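Local coordinates for protein kojibiose phosphorylase (Gut metagenome, PDB 6W0P) that belongs to glycoside hydrolase family 65 and joins a beta-rich N-terminal domain to a helical central catalytic domain, at residues I2-E10 and F647-N658. Numbering follows the deposited sequence.
Sequences IKIPKRYLE and FATRLDLDDYNN
In this family 65 protein the N-terminal arm, before it enters strand 10-11 of the large antiparallel sheet, packs on the catalytic-domain loop joining helices 638-645 and 666-680. R7 grips D654 side-on, NE to OD1 and NH2 to OD2 at 2.9 Å each. R650 repeats this grip from the opposite face of the carboxylate, with NH2 of R650 2.8 Å from OD1 of D654. Each oxygen thus accepts two N-H groups, and the two guanidinium planes, 47° apart, approach closely around an anion that probably offsets their like charge. R7 reaches it because its chain folds back at chi2 and chi3. The backbone joins in through an almost straight bond, K6 N to D654 O (2.9 Å, 174°). K6 also curls its ammonium back onto its own arm: NZ binds I4 O as well as D655 O and N658 OD1, lying above the planes of the latter two carbonyls. The I4-P5 peptide lies over one face of the Y656 ring, with P5 CB against the phenol end (3.7 Å from Y656 CZ), while F647 covers the other face. Extended K3 sends NZ to N657 OD1 (2.7 Å). Such a two-arginine, one-aspartate salt-bridge network, flanked by lysine bonds to asparagine side-chain oxygens and one turn carbonyl, here ties an irregular N-terminal arm to a catalytic-domain loop.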
# COMPACT_ATOMS: atom_id res chain seq x y z
N ILE A 2 -14.09 23.41 -12.69
CA ILE A 2 -15.21 23.48 -13.67
C ILE A 2 -14.85 22.60 -14.87
O ILE A 2 -13.81 22.82 -15.51
CB ILE A 2 -15.58 24.93 -14.07
CG1 ILE A 2 -16.19 25.70 -12.89
CG2 ILE A 2 -16.49 24.95 -15.29
CD1 ILE A 2 -17.25 24.95 -12.10
N LYS A 3 -15.70 21.60 -15.13
CA LYS A 3 -15.63 20.66 -16.27
C LYS A 3 -16.38 21.27 -17.46
O LYS A 3 -17.43 21.90 -17.25
CB LYS A 3 -16.25 19.33 -15.86
CG LYS A 3 -15.61 18.68 -14.66
CD LYS A 3 -16.34 17.45 -14.22
CE LYS A 3 -15.60 16.65 -13.17
NZ LYS A 3 -16.45 15.52 -12.72
N ILE A 4 -15.88 21.06 -18.67
CA ILE A 4 -16.45 21.65 -19.91
C ILE A 4 -16.88 20.56 -20.88
O ILE A 4 -16.37 19.44 -20.87
CB ILE A 4 -15.46 22.65 -20.56
CG1 ILE A 4 -14.13 22.00 -20.96
CG2 ILE A 4 -15.24 23.84 -19.64
CD1 ILE A 4 -13.47 22.64 -22.17
N PRO A 5 -17.89 20.87 -21.72
CA PRO A 5 -18.31 19.98 -22.80
C PRO A 5 -17.33 19.95 -23.99
O PRO A 5 -16.83 20.97 -24.34
CB PRO A 5 -19.66 20.57 -23.24
CG PRO A 5 -19.54 22.06 -22.92
CD PRO A 5 -18.68 22.11 -21.67
N LYS A 6 -17.07 18.77 -24.53
CA LYS A 6 -16.47 18.55 -25.87
C LYS A 6 -17.59 18.02 -26.76
O LYS A 6 -17.70 16.78 -26.95
CB LYS A 6 -15.27 17.61 -25.79
CG LYS A 6 -13.96 18.24 -25.31
CD LYS A 6 -13.96 18.62 -23.84
CE LYS A 6 -14.13 17.42 -22.93
NZ LYS A 6 -14.12 17.80 -21.49
N ARG A 7 -18.40 18.94 -27.26
CA ARG A 7 -19.62 18.67 -28.06
C ARG A 7 -19.19 18.40 -29.50
O ARG A 7 -18.88 19.37 -30.21
CB ARG A 7 -20.53 19.89 -27.97
CG ARG A 7 -21.72 19.85 -28.92
CD ARG A 7 -22.65 18.70 -28.58
NE ARG A 7 -23.09 18.81 -27.20
CZ ARG A 7 -24.18 19.47 -26.78
NH1 ARG A 7 -24.98 20.08 -27.63
NH2 ARG A 7 -24.46 19.50 -25.48
N TYR A 8 -19.15 17.13 -29.94
CA TYR A 8 -18.83 16.77 -31.34
C TYR A 8 -19.96 15.95 -31.97
O TYR A 8 -19.86 15.74 -33.21
CB TYR A 8 -17.51 16.00 -31.43
CG TYR A 8 -17.55 14.55 -31.00
CD1 TYR A 8 -17.56 14.19 -29.66
CD2 TYR A 8 -17.52 13.52 -31.93
CE1 TYR A 8 -17.55 12.86 -29.26
CE2 TYR A 8 -17.51 12.19 -31.55
CZ TYR A 8 -17.53 11.85 -30.21
OH TYR A 8 -17.52 10.54 -29.81
N LEU A 9 -20.99 15.56 -31.20
CA LEU A 9 -22.10 14.71 -31.71
C LEU A 9 -23.33 15.57 -32.00
O LEU A 9 -23.58 16.52 -31.26
CB LEU A 9 -22.38 13.58 -30.71
CG LEU A 9 -21.23 12.58 -30.58
CD1 LEU A 9 -21.49 11.58 -29.48
CD2 LEU A 9 -21.00 11.84 -31.89
N GLU A 10 -24.05 15.24 -33.06
CA GLU A 10 -25.33 15.91 -33.41
C GLU A 10 -26.35 15.66 -32.29
O GLU A 10 -26.33 14.58 -31.64
CB GLU A 10 -25.87 15.42 -34.75
CG GLU A 10 -24.95 15.70 -35.92
CD GLU A 10 -24.28 17.07 -35.93
OE1 GLU A 10 -23.05 17.13 -36.13
OE2 GLU A 10 -24.98 18.08 -35.72
N PHE A 647 -24.88 19.33 -16.06
CA PHE A 647 -24.68 18.49 -17.27
C PHE A 647 -24.94 17.01 -16.96
O PHE A 647 -24.34 16.14 -17.62
CB PHE A 647 -23.27 18.72 -17.82
CG PHE A 647 -22.17 18.63 -16.80
CD1 PHE A 647 -21.60 17.42 -16.48
CD2 PHE A 647 -21.72 19.78 -16.16
CE1 PHE A 647 -20.59 17.33 -15.54
CE2 PHE A 647 -20.71 19.70 -15.21
CZ PHE A 647 -20.16 18.47 -14.90
N ALA A 648 -25.84 16.70 -16.03
CA ALA A 648 -26.13 15.32 -15.57
C ALA A 648 -26.41 14.37 -16.75
O ALA A 648 -25.98 13.24 -16.65
CB ALA A 648 -27.30 15.34 -14.62
N THR A 649 -27.11 14.81 -17.81
CA THR A 649 -27.51 13.94 -18.95
C THR A 649 -26.39 13.84 -20.00
O THR A 649 -26.57 13.00 -20.93
CB THR A 649 -28.80 14.39 -19.63
OG1 THR A 649 -28.54 15.56 -20.42
CG2 THR A 649 -29.92 14.66 -18.65
N ARG A 650 -25.31 14.63 -19.86
CA ARG A 650 -24.28 14.85 -20.91
C ARG A 650 -22.88 14.37 -20.49
O ARG A 650 -21.94 14.56 -21.27
CB ARG A 650 -24.19 16.35 -21.26
CG ARG A 650 -25.50 17.00 -21.67
CD ARG A 650 -26.13 16.33 -22.88
NE ARG A 650 -25.22 16.36 -24.02
CZ ARG A 650 -25.56 16.07 -25.26
NH1 ARG A 650 -26.82 15.77 -25.55
NH2 ARG A 650 -24.63 16.11 -26.22
N LEU A 651 -22.71 13.78 -19.31
CA LEU A 651 -21.34 13.54 -18.81
C LEU A 651 -20.56 12.71 -19.83
O LEU A 651 -19.40 13.10 -20.14
CB LEU A 651 -21.37 12.86 -17.44
CG LEU A 651 -20.01 12.81 -16.75
CD1 LEU A 651 -20.14 13.13 -15.27
CD2 LEU A 651 -19.35 11.44 -16.91
N ASP A 652 -21.14 11.62 -20.36
CA ASP A 652 -20.47 10.77 -21.40
C ASP A 652 -20.56 11.41 -22.80
O ASP A 652 -19.52 11.49 -23.50
CB ASP A 652 -21.00 9.34 -21.35
CG ASP A 652 -20.52 8.65 -20.10
OD1 ASP A 652 -19.28 8.65 -19.86
OD2 ASP A 652 -21.36 8.17 -19.34
N LEU A 653 -21.74 11.85 -23.26
CA LEU A 653 -21.87 12.34 -24.66
C LEU A 653 -20.84 13.45 -24.93
O LEU A 653 -20.25 13.47 -26.03
CB LEU A 653 -23.29 12.83 -24.92
CG LEU A 653 -24.36 11.75 -24.95
CD1 LEU A 653 -25.72 12.38 -25.04
CD2 LEU A 653 -24.17 10.81 -26.13
N ASP A 654 -20.66 14.37 -23.98
CA ASP A 654 -19.74 15.53 -24.15
C ASP A 654 -18.49 15.33 -23.29
O ASP A 654 -17.74 16.34 -23.15
CB ASP A 654 -20.48 16.85 -23.86
CG ASP A 654 -21.79 17.04 -24.62
OD1 ASP A 654 -21.87 16.63 -25.79
OD2 ASP A 654 -22.72 17.61 -24.03
N ASP A 655 -18.28 14.16 -22.68
CA ASP A 655 -16.98 13.72 -22.08
C ASP A 655 -16.47 14.75 -21.05
O ASP A 655 -15.27 15.16 -21.15
CB ASP A 655 -15.95 13.50 -23.21
CG ASP A 655 -14.67 12.73 -22.85
OD1 ASP A 655 -14.59 12.13 -21.73
OD2 ASP A 655 -13.74 12.71 -23.71
N TYR A 656 -17.29 15.16 -20.07
CA TYR A 656 -16.91 16.17 -19.05
C TYR A 656 -15.73 15.69 -18.17
O TYR A 656 -14.97 16.59 -17.68
CB TYR A 656 -18.11 16.57 -18.18
CG TYR A 656 -19.04 17.59 -18.81
CD1 TYR A 656 -19.99 17.22 -19.75
CD2 TYR A 656 -19.00 18.92 -18.43
CE1 TYR A 656 -20.87 18.15 -20.29
CE2 TYR A 656 -19.86 19.86 -18.97
CZ TYR A 656 -20.80 19.47 -19.90
OH TYR A 656 -21.63 20.40 -20.45
N ASN A 657 -15.59 14.37 -17.94
CA ASN A 657 -14.52 13.79 -17.09
C ASN A 657 -13.24 13.53 -17.91
O ASN A 657 -12.22 13.11 -17.30
CB ASN A 657 -15.01 12.52 -16.37
CG ASN A 657 -15.89 12.79 -15.16
OD1 ASN A 657 -16.33 13.91 -14.93
ND2 ASN A 657 -16.11 11.78 -14.33
N ASN A 658 -13.29 13.67 -19.24
CA ASN A 658 -12.16 13.45 -20.18
C ASN A 658 -11.70 11.98 -20.20
O ASN A 658 -10.64 11.73 -20.78
CB ASN A 658 -11.00 14.41 -19.90
CG ASN A 658 -11.33 15.85 -20.29
OD1 ASN A 658 -11.77 16.12 -21.40
ND2 ASN A 658 -11.16 16.76 -19.35
O HOH W 1 -13.85 18.74 -18.41
O HOH W 2 -17.21 14.31 -26.11
O HOH W 3 -20.90 15.26 -28.03
O HOH W 4 -25.33 16.09 -28.95